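Putative fumarylacetoacetate hydrolase family protein (Yersinia pestis, PDB 3S52) is of unknown function but belongs to the fumarylacetoacetate hydrolase family, whose C-terminal domain makes up most of the chain. Local coordinates at residues A[22-27]-A[189-194]; A[69-74]-A[198-203]; A[80-85]-A[93-98]; A[105-110]-A[125-130]. All blocks are in the same frame, centred on the assembly; numbering follows the deposited sequence.

Contact 1. Residues A[22-27]-A[189-194]; sequences VVCVGS and IVLTGT. With SO4 (sulfate ion), chain E.
Val25 presses a methyl group against the backbone of 189-194 just where the pairing of two parallel strands gives out: its CG1 lies 3.3 Å from the carbonyl carbon of Thr192. With chi1 at 64°, this branch sits between the residue's own backbone N and carbonyl carbon, aimed at the Thr192-Gly193 peptide. Gly193 has no side chain to compete for that place, and its positive phi suits glycine.

Before this point, 22-26 and 189-191 run side by side, 14° from parallel. The N-H of Val23 reaches Ile189 O at 2.9 Å, and Leu191 N returns a bond of 2.9 Å to Val23 O. The next one, Val25 N to Leu191 O, is weak. On one face of the sheet Leu191 settles between two residues of the partner strand: its CG meets Val22 CG1 at 3.6 Å, and its CD1 meets Cys24 SG at 3.7 Å. Past the paired part, a water accepts from the N-H of Thr194 and lies within donating distance of Val25 O and a sulfate oxygen. The sulfate is also held by the N-H of Ser27, 2.8 Å from N to O3, and by His32 and Lys125.

Strand 45-50 flanks 22-26 and strand 70-80 flanks 189-191, which puts this pair inside the mixed sheet. Val23, Val25 and Val190 pack on helix 171-181, while Leu191 on the other face lies against Glu75 and Ala77 of strand 70-80.

Contact 2. Residues A[69-74]-A[198-203]; sequences SVHHEI and VGPMQS
Two short, weakly bonded strands, 70-72 and 199-201, meet here in antiparallel register but at 116° between their directions, so the backbones come close around His71 and Pro200, whose CA atoms are 4.1 Å apart. This is where strand 70-80 begins in the mixed sheet of the fumarylacetoacetate hydrolase fold, with the short strand 199-201 beside it. On either side of the His71-Pro200 pair lies a backbone hydrogen bond: Met201 N to Val70 O, and His72 N to Gly199 O, each 2.8 Å.

The imidazole of His71 turns one face to the Gly199-Pro200 peptide. Pro200 CD makes a CH-pi contact 4.2 Å from the ring centroid, while Val198 CG1 comes up at the ring's edge. His72 presents a face to the Gly199 carbonyl, with the oxygen 2.9 Å above the ring plane and displaced to the rim. Selenomethionine Met201 approaches the same ring at its edge, CG in plane and 3.7 Å from His72 CD2. With chi1 at 55°, the His72 ring stands over its own backbone, close to Gly199, and Gln160 bonds its ND1 and so fixes its rotation.

Val198 spreads its two methyls over CG of Glu73. At the far end one water ties the segments together, accepting from Val70 N and donating to Met201 O, 2.6 Å from each.

Contact 3. Residues A[80-85]-A[93-98]; sequences IGTPLK and ARAIAG
A strand-loop-helix-strand connection closes on itself here: the chain leaves strand 70-80, loops through 81-88, runs along helix 89-95 and returns directly into strand 96-107, the antiparallel neighbour of the strand it left. Ala95, just before strand 96-107, holds the closure. Its carbonyl O takes the N-H of Gly81 at 2.8 Å, with an angle of 164° at the hydrogen.

The methyl of Ala95 is received by the loop. Leu84 brings both of its branch ends to it, CD2 at 3.6 Å and CD1 at 3.8 Å; with chi1 at -62°, CG swings beside the Leu84 backbone N and the isobutyl end reaches this methyl. Thr82 comes alongside with CB, 3.9 Å from Ala95 CB. Ala97 CB is 3.9 Å from Gly81 CA and lies on the side where a side chain at 81 would point; because Gly81 carries none, the methyl can pack straight onto its backbone.

Water takes up the Thr82 hydroxyl on the outer side. Two molecules lie within hydrogen-bonding distance of OG1, and each also donates weakly to a backbone carbonyl, one to Arg94 O and the other to Ala95 O, which thus has a second, looser partner. Leu84 and Ile80 also rest on Ile175 of helix 171-181, and Lys85 forms a salt bridge with Asp128 of the second subunit. The whole is an antiparallel strand pair whose connection carries a short helix.

Contact 4. Residues A[105-110]-A[125-130]; sequences LTLREL and KAFDGS. With SO4 (sulfate ion), chain E.
Lys125 extends its amine to the hydroxyl of Thr106, donating from NZ to OG1 over 2.8 Å, and that amine has other partners as well. A sulfate oxygen, O2, lies 3.2 Å from NZ and accepts a hydrogen bond, and the carboxylates of Glu73 and Asp104 both form salt bridges to it. Thr106 OG1 in turn makes a weak hydrogen bond with the Asp104 carbonyl. The lysine chain bends at chi2 (-84°) and then runs extended, which carries NZ across Thr106.

The backbone is tied once across the contact, Leu105 N to Ser130 O at 3.0 Å. Lys49 NZ bonds that same Ser130 oxygen and also the carbonyl of Lys125. A type II beta turn from Phe127 to Ser130, with Gly129 at positive phi, brings this acceptor round, and leads from helix 122-125 into strand 131-138. Ser130 OG sits within hydrogen-bonding distance of two carbonyls, Lys125 O and Phe127 O, without a settled choice between them, while Phe127 O also takes the Ser130 N-H that closes the turn.

Ser130 CB lies over the centre of the Phe127 ring, 3.4 Å above its plane. Obliquely to that ring, Leu107 CG comes 3.7 Å from Phe127 CE2. Leu105 CB stands 4.0 Å from Phe127 CZ. Leu107 itself is at the N-cap position of helix 108-117.

Overall arrangement
All four contacts reach the mixed sheet. Contacts 1 and 2 cross along the chain, their segments alternating, and touch where Thr194 OG1 probably bonds Ile74 O. Contacts 3 and 4 follow one another inside the loops that both of these close, and each uses strand 96-107, with the contact centres about 27 Å apart. Contacts 2 and 4 are nearest, with centres about 10 Å apart, on the neighbouring strands 70-80 and 96-107 and joined by a probable hydrogen bond from Ser69 N to Glu109 OE2. Contacts 1 and 4 do not touch but share the sulfate, which may mark a pocket in the fold. Contacts 3 and 4 supply opposite partners of the subunit interface, since Lys85 of one chain pairs with Asp128 of the other.

Contact 1. Residues A[22-27]-A[189-194]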
loop_
_atom_site.group_PDB
_atom_site.type_symbol
_atom_site.label_atom_id
_atom_site.label_comp_id
_atom_site.label_asym_id
_atom_site.label_seq_id
_atom_site.Cartn_x
_atom_site.Cartn_y
_atom_site.Cartn_z
ATOM N N VAL A 22 1.979 -2.354 6.256
ATOM C CA VAL A 22 3.409 -2.350 6.529
ATOM C C VAL A 22 3.997 -1.155 5.766
ATOM O O VAL A 22 3.847 -1.079 4.552
ATOM C CB VAL A 22 4.044 -3.652 6.011
ATOM C CG1 VAL A 22 5.520 -3.733 6.388
ATOM C CG2 VAL A 22 3.286 -4.841 6.542
ATOM N N VAL A 23 4.609 -0.208 6.477
ATOM C CA VAL A 23 5.232 0.960 5.849
ATOM C C VAL A 23 6.724 0.706 5.834
ATOM O O VAL A 23 7.300 0.294 6.832
ATOM C CB VAL A 23 4.870 2.281 6.572
ATOM C CG1 VAL A 23 5.401 3.517 5.792
ATOM C CG2 VAL A 23 3.376 2.386 6.746
ATOM N N CYS A 24 7.339 0.910 4.680
ATOM C CA CYS A 24 8.681 0.408 4.424
ATOM C C CYS A 24 9.548 1.508 3.900
ATOM O O CYS A 24 9.047 2.454 3.298
ATOM C CB CYS A 24 8.634 -0.697 3.360
ATOM S SG CYS A 24 7.477 -2.037 3.720
ATOM N N VAL A 25 10.859 1.379 4.107
ATOM C CA VAL A 25 11.789 2.356 3.561
ATOM C C VAL A 25 12.756 1.708 2.570
ATOM O O VAL A 25 13.301 0.642 2.838
ATOM C CB VAL A 25 12.581 3.072 4.669
ATOM C CG1 VAL A 25 13.496 2.071 5.443
ATOM C CG2 VAL A 25 13.387 4.228 4.080
ATOM N N GLY A 26 12.966 2.344 1.422
ATOM C CA GLY A 26 13.972 1.859 0.482
ATOM C C GLY A 26 15.266 2.639 0.628
ATOM O O GLY A 26 15.280 3.735 1.192
ATOM N N SER A 27 16.361 2.080 0.129
ATOM C CA SER A 27 17.628 2.792 0.121
ATOM C C SER A 27 18.001 3.310 1.497
ATOM O O SER A 27 18.382 4.467 1.608
ATOM C CB SER A 27 17.569 3.999 -0.831
ATOM O OG SER A 27 17.132 3.614 -2.122
ATOM N N ILE A 189 3.105 -2.271 11.025
ATOM C CA ILE A 189 4.482 -2.707 11.103
ATOM C C ILE A 189 5.316 -1.750 10.266
ATOM O O ILE A 189 4.872 -1.294 9.207
ATOM C CB ILE A 189 4.619 -4.157 10.549
ATOM C CG1 ILE A 189 3.791 -5.145 11.382
ATOM C CG2 ILE A 189 6.067 -4.584 10.473
ATOM C CD1 ILE A 189 3.580 -6.502 10.691
ATOM N N VAL A 190 6.525 -1.451 10.733
ATOM C CA VAL A 190 7.447 -0.637 9.961
ATOM C C VAL A 190 8.667 -1.468 9.621
ATOM O O VAL A 190 9.251 -2.110 10.505
ATOM C CB VAL A 190 7.880 0.614 10.727
ATOM C CG1 VAL A 190 9.081 1.275 10.034
ATOM C CG2 VAL A 190 6.704 1.576 10.865
ATOM N N LEU A 191 9.022 -1.488 8.335
ATOM C CA LEU A 191 10.242 -2.152 7.876
ATOM C C LEU A 191 11.304 -1.089 7.705
ATOM O O LEU A 191 11.038 -0.026 7.140
ATOM C CB LEU A 191 10.022 -2.888 6.550
ATOM C CG LEU A 191 9.094 -4.104 6.601
ATOM C CD1 LEU A 191 9.213 -4.922 5.305
ATOM C CD2 LEU A 191 9.410 -4.969 7.802
ATOM N N THR A 192 12.489 -1.358 8.232
ATOM C CA THR A 192 13.525 -0.338 8.349
ATOM C C THR A 192 14.619 -0.385 7.262
ATOM O O THR A 192 15.585 0.370 7.326
ATOM C CB THR A 192 14.165 -0.382 9.743
ATOM O OG1 THR A 192 14.765 -1.669 9.933
ATOM C CG2 THR A 192 13.110 -0.162 10.819
ATOM N N GLY A 193 14.489 -1.287 6.299
ATOM C CA GLY A 193 15.391 -1.319 5.158
ATOM C C GLY A 193 16.358 -2.484 5.201
ATOM O O GLY A 193 16.540 -3.122 6.240
ATOM N N THR A 194 17.006 -2.758 4.073
ATOM C CA THR A 194 17.857 -3.929 4.003
ATOM C C THR A 194 19.322 -3.542 3.750
ATOM O O THR A 194 19.611 -2.631 2.977
ATOM C CB THR A 194 17.348 -4.884 2.896
ATOM O OG1 THR A 194 17.961 -6.164 3.038
ATOM C CG2 THR A 194 17.653 -4.315 1.521
HETATM S S SO4 E . 15.146 -0.900 -2.303
HETATM O O1 SO4 E . 15.805 -2.088 -2.847
HETATM O O2 SO4 E . 13.840 -1.264 -1.787
HETATM O O3 SO4 E . 15.937 -0.323 -1.213
HETATM O O4 SO4 E . 14.998 0.073 -3.398
HETATM O O HOH W 1 15.569 -1.051 1.791
#

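Contact 2. Residues A[69-74]-A[198-203]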
loop_
_atom_site.group_PDB
_atom_site.type_symbol
_atom_site.label_atom_id
_atom_site.label_comp_id
_atom_site.label_asym_id
_atom_site.label_seq_id
_atom_site.Cartn_x
_atom_site.Cartn_y
_atom_site.Cartn_z
ATOM N N SER A 69 12.700 -13.177 -11.265
ATOM C CA SER A 69 13.366 -13.639 -10.054
ATOM C C SER A 69 12.857 -12.895 -8.824
ATOM O O SER A 69 12.519 -11.710 -8.892
ATOM C CB SER A 69 14.880 -13.485 -10.177
ATOM O OG SER A 69 15.219 -12.118 -10.336
ATOM N N VAL A 70 12.780 -13.622 -7.715
ATOM C CA VAL A 70 12.377 -13.085 -6.432
ATOM C C VAL A 70 13.606 -12.961 -5.526
ATOM O O VAL A 70 14.307 -13.950 -5.276
ATOM C CB VAL A 70 11.319 -14.011 -5.784
ATOM C CG1 VAL A 70 10.909 -13.497 -4.427
ATOM C CG2 VAL A 70 10.107 -14.146 -6.698
ATOM N N HIS A 71 13.864 -11.746 -5.041
ATOM C CA HIS A 71 15.032 -11.472 -4.201
ATOM C C HIS A 71 14.687 -11.306 -2.716
ATOM O O HIS A 71 13.690 -10.674 -2.371
ATOM C CB HIS A 71 15.743 -10.199 -4.685
ATOM C CG HIS A 71 16.536 -10.381 -5.942
ATOM N ND1 HIS A 71 16.129 -11.208 -6.969
ATOM C CD2 HIS A 71 17.711 -9.836 -6.341
ATOM C CE1 HIS A 71 17.023 -11.168 -7.943
ATOM N NE2 HIS A 71 17.994 -10.347 -7.585
ATOM N N HIS A 72 15.526 -11.852 -1.842
ATOM C CA HIS A 72 15.368 -11.645 -0.407
ATOM C C HIS A 72 15.909 -10.257 0.009
ATOM O O HIS A 72 16.928 -9.803 -0.519
ATOM C CB HIS A 72 16.091 -12.756 0.369
ATOM C CG HIS A 72 17.543 -12.902 0.013
ATOM N ND1 HIS A 72 18.519 -12.048 0.486
ATOM C CD2 HIS A 72 18.185 -13.804 -0.772
ATOM C CE1 HIS A 72 19.695 -12.413 0.003
ATOM N NE2 HIS A 72 19.521 -13.475 -0.764
ATOM N N GLU A 73 15.197 -9.552 0.894
ATOM C CA GLU A 73 15.801 -8.410 1.564
ATOM C C GLU A 73 15.483 -8.469 3.051
ATOM O O GLU A 73 14.398 -8.053 3.462
ATOM C CB GLU A 73 15.233 -7.112 0.970
ATOM C CG GLU A 73 15.165 -7.141 -0.543
ATOM C CD GLU A 73 14.866 -5.780 -1.147
ATOM O OE1 GLU A 73 14.201 -4.958 -0.474
ATOM O OE2 GLU A 73 15.307 -5.542 -2.295
ATOM N N ILE A 74 16.456 -8.864 3.864
ATOM C CA ILE A 74 16.215 -9.016 5.300
ATOM C C ILE A 74 16.169 -7.626 5.947
ATOM O O ILE A 74 16.888 -6.715 5.521
ATOM C CB ILE A 74 17.281 -9.925 5.984
ATOM C CG1 ILE A 74 16.853 -10.276 7.409
ATOM C CG2 ILE A 74 18.634 -9.251 6.015
ATOM C CD1 ILE A 74 17.843 -11.178 8.146
ATOM N N VAL A 198 21.562 -8.376 -1.063
ATOM C CA VAL A 198 20.298 -8.790 -1.644
ATOM C C VAL A 198 20.527 -9.722 -2.833
ATOM O O VAL A 198 21.432 -9.500 -3.646
ATOM C CB VAL A 198 19.457 -7.561 -2.053
ATOM C CG1 VAL A 198 18.242 -7.980 -2.856
ATOM C CG2 VAL A 198 19.034 -6.792 -0.798
ATOM N N GLY A 199 19.705 -10.764 -2.936
ATOM C CA GLY A 199 19.897 -11.753 -3.977
ATOM C C GLY A 199 18.698 -12.640 -4.229
ATOM O O GLY A 199 17.723 -12.604 -3.485
ATOM N N PRO A 200 18.771 -13.455 -5.290
ATOM C CA PRO A 200 17.633 -14.284 -5.705
ATOM C C PRO A 200 17.452 -15.508 -4.813
ATOM O O PRO A 200 18.398 -16.016 -4.218
ATOM C CB PRO A 200 18.017 -14.718 -7.124
ATOM C CG PRO A 200 19.509 -14.718 -7.123
ATOM C CD PRO A 200 19.936 -13.612 -6.181
HETATM N N MSE A 201 16.216 -15.963 -4.716
HETATM C CA MSE A 201 15.917 -17.216 -4.049
HETATM C C MSE A 201 15.202 -18.085 -5.050
HETATM O O MSE A 201 14.625 -17.574 -6.003
HETATM C CB MSE A 201 14.982 -16.983 -2.877
HETATM C CG MSE A 201 15.398 -15.847 -1.975
HETATM SE SE MSE A 201 14.352 -15.935 -0.355
HETATM C CE MSE A 201 12.617 -15.630 -1.154
ATOM N N GLN A 202 15.219 -19.393 -4.827
ATOM C CA GLN A 202 14.409 -20.289 -5.646
ATOM C C GLN A 202 13.765 -21.375 -4.804
ATOM O O GLN A 202 14.158 -21.622 -3.661
ATOM C CB GLN A 202 15.209 -20.895 -6.804
ATOM C CG GLN A 202 16.467 -21.657 -6.405
ATOM C CD GLN A 202 17.242 -22.190 -7.617
ATOM O OE1 GLN A 202 17.257 -21.574 -8.685
ATOM N NE2 GLN A 202 17.893 -23.335 -7.446
ATOM N N SER A 203 12.748 -22.001 -5.377
ATOM C CA SER A 203 12.056 -23.082 -4.716
ATOM C C SER A 203 13.067 -24.133 -4.240
ATOM O O SER A 203 13.946 -24.556 -4.990
ATOM C CB SER A 203 11.032 -23.691 -5.674
ATOM O OG SER A 203 10.064 -24.416 -4.947
HETATM O O HOH W 2 13.476 -16.142 -7.911
#

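Contact 3. Residues A[80-85]-A[93-98]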
loop_
_atom_site.group_PDB
_atom_site.type_symbol
_atom_site.label_atom_id
_atom_site.label_comp_id
_atom_site.label_asym_id
_atom_site.label_seq_id
_atom_site.Cartn_x
_atom_site.Cartn_y
_atom_site.Cartn_z
ATOM N N ILE A 80 4.128 -1.244 15.844
ATOM C CA ILE A 80 3.567 -0.071 16.481
ATOM C C ILE A 80 2.441 -0.493 17.436
ATOM O O ILE A 80 1.537 -1.224 17.043
ATOM C CB ILE A 80 3.007 0.936 15.447
ATOM C CG1 ILE A 80 4.054 1.285 14.375
ATOM C CG2 ILE A 80 2.501 2.186 16.158
ATOM C CD1 ILE A 80 5.345 1.858 14.933
ATOM N N GLY A 81 2.507 -0.047 18.688
ATOM C CA GLY A 81 1.483 -0.391 19.670
ATOM C C GLY A 81 0.514 0.731 20.012
ATOM O O GLY A 81 -0.483 0.507 20.702
ATOM N N THR A 82 0.813 1.942 19.544
ATOM C CA THR A 82 -0.013 3.114 19.819
ATOM C C THR A 82 -0.079 3.942 18.552
ATOM O O THR A 82 0.945 4.166 17.929
ATOM C CB THR A 82 0.641 3.990 20.914
ATOM O OG1 THR A 82 0.890 3.203 22.088
ATOM C CG2 THR A 82 -0.240 5.183 21.270
ATOM N N PRO A 83 -1.266 4.463 18.201
ATOM C CA PRO A 83 -1.354 5.123 16.895
ATOM C C PRO A 83 -0.488 6.370 16.814
ATOM O O PRO A 83 -0.320 7.113 17.787
ATOM C CB PRO A 83 -2.844 5.465 16.762
ATOM C CG PRO A 83 -3.369 5.480 18.180
ATOM C CD PRO A 83 -2.559 4.439 18.910
ATOM N N LEU A 84 0.092 6.587 15.643
ATOM C CA LEU A 84 0.960 7.742 15.434
ATOM C C LEU A 84 0.530 8.529 14.205
ATOM O O LEU A 84 0.377 7.958 13.115
ATOM C CB LEU A 84 2.399 7.283 15.255
ATOM C CG LEU A 84 3.020 6.565 16.442
ATOM C CD1 LEU A 84 4.250 5.765 15.993
ATOM C CD2 LEU A 84 3.366 7.571 17.552
ATOM N N LYS A 85 0.308 9.830 14.381
ATOM C CA LYS A 85 0.036 10.709 13.246
ATOM C C LYS A 85 0.774 12.028 13.464
ATOM O O LYS A 85 0.567 12.683 14.480
ATOM C CB LYS A 85 -1.463 10.956 13.103
ATOM C CG LYS A 85 -1.822 11.860 11.925
ATOM C CD LYS A 85 -3.318 12.137 11.870
ATOM C CE LYS A 85 -3.659 13.197 10.817
ATOM N NZ LYS A 85 -3.246 12.782 9.436
ATOM N N ALA A 93 9.056 7.030 20.001
ATOM C CA ALA A 93 9.777 6.153 20.919
ATOM C C ALA A 93 8.829 5.397 21.875
ATOM O O ALA A 93 9.011 4.205 22.108
ATOM C CB ALA A 93 10.817 6.952 21.711
ATOM N N ARG A 94 7.823 6.087 22.416
ATOM C CA ARG A 94 6.919 5.501 23.415
ATOM C C ARG A 94 5.900 4.551 22.796
ATOM O O ARG A 94 5.199 3.822 23.507
ATOM C CB ARG A 94 6.138 6.595 24.174
ATOM C CG ARG A 94 6.983 7.686 24.815
ATOM C CD ARG A 94 6.144 8.585 25.752
ATOM N NE ARG A 94 4.989 9.184 25.076
ATOM C CZ ARG A 94 4.946 10.437 24.635
ATOM N NH1 ARG A 94 5.994 11.236 24.808
ATOM N NH2 ARG A 94 3.857 10.898 24.026
ATOM N N ALA A 95 5.777 4.599 21.478
ATOM C CA ALA A 95 4.726 3.870 20.785
ATOM C C ALA A 95 5.163 2.481 20.301
ATOM O O ALA A 95 4.341 1.685 19.841
ATOM C CB ALA A 95 4.200 4.701 19.599
ATOM N N ILE A 96 6.454 2.197 20.379
ATOM C CA ILE A 96 6.960 0.944 19.816
ATOM C C ILE A 96 6.662 -0.252 20.735
ATOM O O ILE A 96 6.982 -0.225 21.928
ATOM C CB ILE A 96 8.455 1.065 19.454
ATOM C CG1 ILE A 96 8.619 2.103 18.329
ATOM C CG2 ILE A 96 9.010 -0.278 19.032
ATOM C CD1 ILE A 96 10.055 2.455 17.971
ATOM N N ALA A 97 5.955 -1.245 20.198
ATOM C CA ALA A 97 5.580 -2.440 20.962
ATOM C C ALA A 97 6.626 -3.559 20.991
ATOM O O ALA A 97 6.805 -4.226 21.998
ATOM C CB ALA A 97 4.221 -2.970 20.523
ATOM N N GLY A 98 7.302 -3.791 19.880
ATOM C CA GLY A 98 8.247 -4.891 19.828
ATOM C C GLY A 98 9.011 -4.907 18.526
ATOM O O GLY A 98 8.734 -4.117 17.619
HETATM O O HOH W 3 2.423 5.344 23.624
HETATM O O HOH W 4 2.826 1.097 22.621
#

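Contact 4. Residues A[105-110]-A[125-130]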
loop_
_atom_site.group_PDB
_atom_site.type_symbol
_atom_site.label_atom_id
_atom_site.label_comp_id
_atom_site.label_asym_id
_atom_site.label_seq_id
_atom_site.Cartn_x
_atom_site.Cartn_y
_atom_site.Cartn_z
ATOM N N LEU A 105 10.336 -9.199 0.219
ATOM C CA LEU A 105 10.576 -9.941 -1.020
ATOM C C LEU A 105 10.202 -9.058 -2.186
ATOM O O LEU A 105 9.160 -8.404 -2.172
ATOM C CB LEU A 105 9.757 -11.236 -1.102
ATOM C CG LEU A 105 9.879 -12.306 -0.012
ATOM C CD1 LEU A 105 9.006 -13.494 -0.369
ATOM C CD2 LEU A 105 11.317 -12.735 0.171
ATOM N N THR A 106 11.026 -9.080 -3.221
ATOM C CA THR A 106 10.911 -8.091 -4.272
ATOM C C THR A 106 11.021 -8.774 -5.614
ATOM O O THR A 106 11.901 -9.606 -5.808
ATOM C CB THR A 106 12.050 -7.063 -4.149
ATOM O OG1 THR A 106 11.961 -6.401 -2.880
ATOM C CG2 THR A 106 11.990 -6.016 -5.296
ATOM N N LEU A 107 10.172 -8.407 -6.564
ATOM C CA LEU A 107 10.377 -8.961 -7.890
ATOM C C LEU A 107 11.310 -7.963 -8.528
ATOM O O LEU A 107 10.896 -6.936 -9.057
ATOM C CB LEU A 107 9.043 -9.039 -8.636
ATOM C CG LEU A 107 8.055 -10.017 -7.976
ATOM C CD1 LEU A 107 6.643 -9.940 -8.579
ATOM C CD2 LEU A 107 8.595 -11.431 -8.053
ATOM N N ARG A 108 12.587 -8.318 -8.537
ATOM C CA ARG A 108 13.629 -7.326 -8.754
ATOM C C ARG A 108 13.629 -6.843 -10.191
ATOM O O ARG A 108 13.875 -5.668 -10.446
ATOM C CB ARG A 108 15.007 -7.887 -8.388
ATOM C CG ARG A 108 16.150 -6.895 -8.567
ATOM C CD ARG A 108 17.493 -7.470 -8.123
ATOM N NE ARG A 108 18.575 -6.496 -8.279
ATOM C CZ ARG A 108 19.808 -6.653 -7.800
ATOM N NH1 ARG A 108 20.134 -7.747 -7.121
ATOM N NH2 ARG A 108 20.720 -5.711 -7.996
ATOM N N GLU A 109 13.374 -7.757 -11.126
ATOM C CA GLU A 109 13.318 -7.410 -12.540
ATOM C C GLU A 109 12.177 -6.439 -12.813
ATOM O O GLU A 109 12.362 -5.440 -13.504
ATOM C CB GLU A 109 13.171 -8.666 -13.418
ATOM C CG GLU A 109 14.321 -9.675 -13.287
ATOM C CD GLU A 109 14.019 -11.019 -13.957
ATOM O OE1 GLU A 109 13.527 -11.022 -15.112
ATOM O OE2 GLU A 109 14.268 -12.074 -13.327
ATOM N N LEU A 110 10.995 -6.733 -12.278
ATOM C CA LEU A 110 9.862 -5.811 -12.428
ATOM C C LEU A 110 10.184 -4.463 -11.799
ATOM O O LEU A 110 9.995 -3.417 -12.427
ATOM C CB LEU A 110 8.585 -6.370 -11.795
ATOM C CG LEU A 110 7.719 -7.379 -12.544
ATOM C CD1 LEU A 110 6.420 -7.609 -11.779
ATOM C CD2 LEU A 110 7.425 -6.900 -13.948
ATOM N N LYS A 125 6.600 -4.971 -5.133
ATOM C CA LYS A 125 6.766 -5.003 -3.675
ATOM C C LYS A 125 5.594 -5.456 -2.803
ATOM O O LYS A 125 5.776 -5.795 -1.623
ATOM C CB LYS A 125 7.185 -3.598 -3.227
ATOM C CG LYS A 125 8.555 -3.189 -3.725
ATOM C CD LYS A 125 9.600 -3.738 -2.772
ATOM C CE LYS A 125 10.966 -3.133 -2.990
ATOM N NZ LYS A 125 11.919 -3.756 -2.008
ATOM N N ALA A 126 4.389 -5.382 -3.363
ATOM C CA ALA A 126 3.150 -5.582 -2.594
ATOM C C ALA A 126 2.420 -6.891 -2.840
ATOM O O ALA A 126 1.338 -7.108 -2.285
ATOM C CB ALA A 126 2.200 -4.398 -2.772
ATOM N N PHE A 127 2.984 -7.746 -3.690
ATOM C CA PHE A 127 2.288 -8.946 -4.136
ATOM C C PHE A 127 2.028 -9.895 -2.955
ATOM O O PHE A 127 2.660 -9.776 -1.897
ATOM C CB PHE A 127 3.090 -9.660 -5.238
ATOM C CG PHE A 127 4.469 -10.082 -4.804
ATOM C CD1 PHE A 127 4.685 -11.335 -4.244
ATOM C CD2 PHE A 127 5.548 -9.216 -4.946
ATOM C CE1 PHE A 127 5.968 -11.715 -3.828
ATOM C CE2 PHE A 127 6.822 -9.581 -4.528
ATOM C CZ PHE A 127 7.037 -10.829 -3.971
ATOM N N ASP A 128 1.084 -10.819 -3.125
ATOM C CA ASP A 128 0.718 -11.728 -2.038
ATOM C C ASP A 128 1.941 -12.421 -1.478
ATOM O O ASP A 128 2.763 -12.929 -2.235
ATOM C CB ASP A 128 -0.249 -12.815 -2.523
ATOM C CG ASP A 128 -1.640 -12.286 -2.795
ATOM O OD1 ASP A 128 -1.904 -11.095 -2.493
ATOM O OD2 ASP A 128 -2.475 -13.078 -3.294
ATOM N N GLY A 129 2.053 -12.440 -0.156
ATOM C CA GLY A 129 3.134 -13.136 0.510
ATOM C C GLY A 129 4.490 -12.471 0.394
ATOM O O GLY A 129 5.503 -13.097 0.699
ATOM N N SER A 130 4.534 -11.196 0.016
ATOM C CA SER A 130 5.842 -10.545 -0.188
ATOM C C SER A 130 6.485 -10.063 1.117
ATOM O O SER A 130 7.502 -9.364 1.100
ATOM C CB SER A 130 5.725 -9.351 -1.126
ATOM O OG SER A 130 4.939 -8.355 -0.514
HETATM S S SO4 E . 15.146 -0.900 -2.303
HETATM O O1 SO4 E . 15.805 -2.088 -2.847
HETATM O O2 SO4 E . 13.840 -1.264 -1.787
HETATM O O3 SO4 E . 15.937 -0.323 -1.213
HETATM O O4 SO4 E . 14.998 0.073 -3.398
#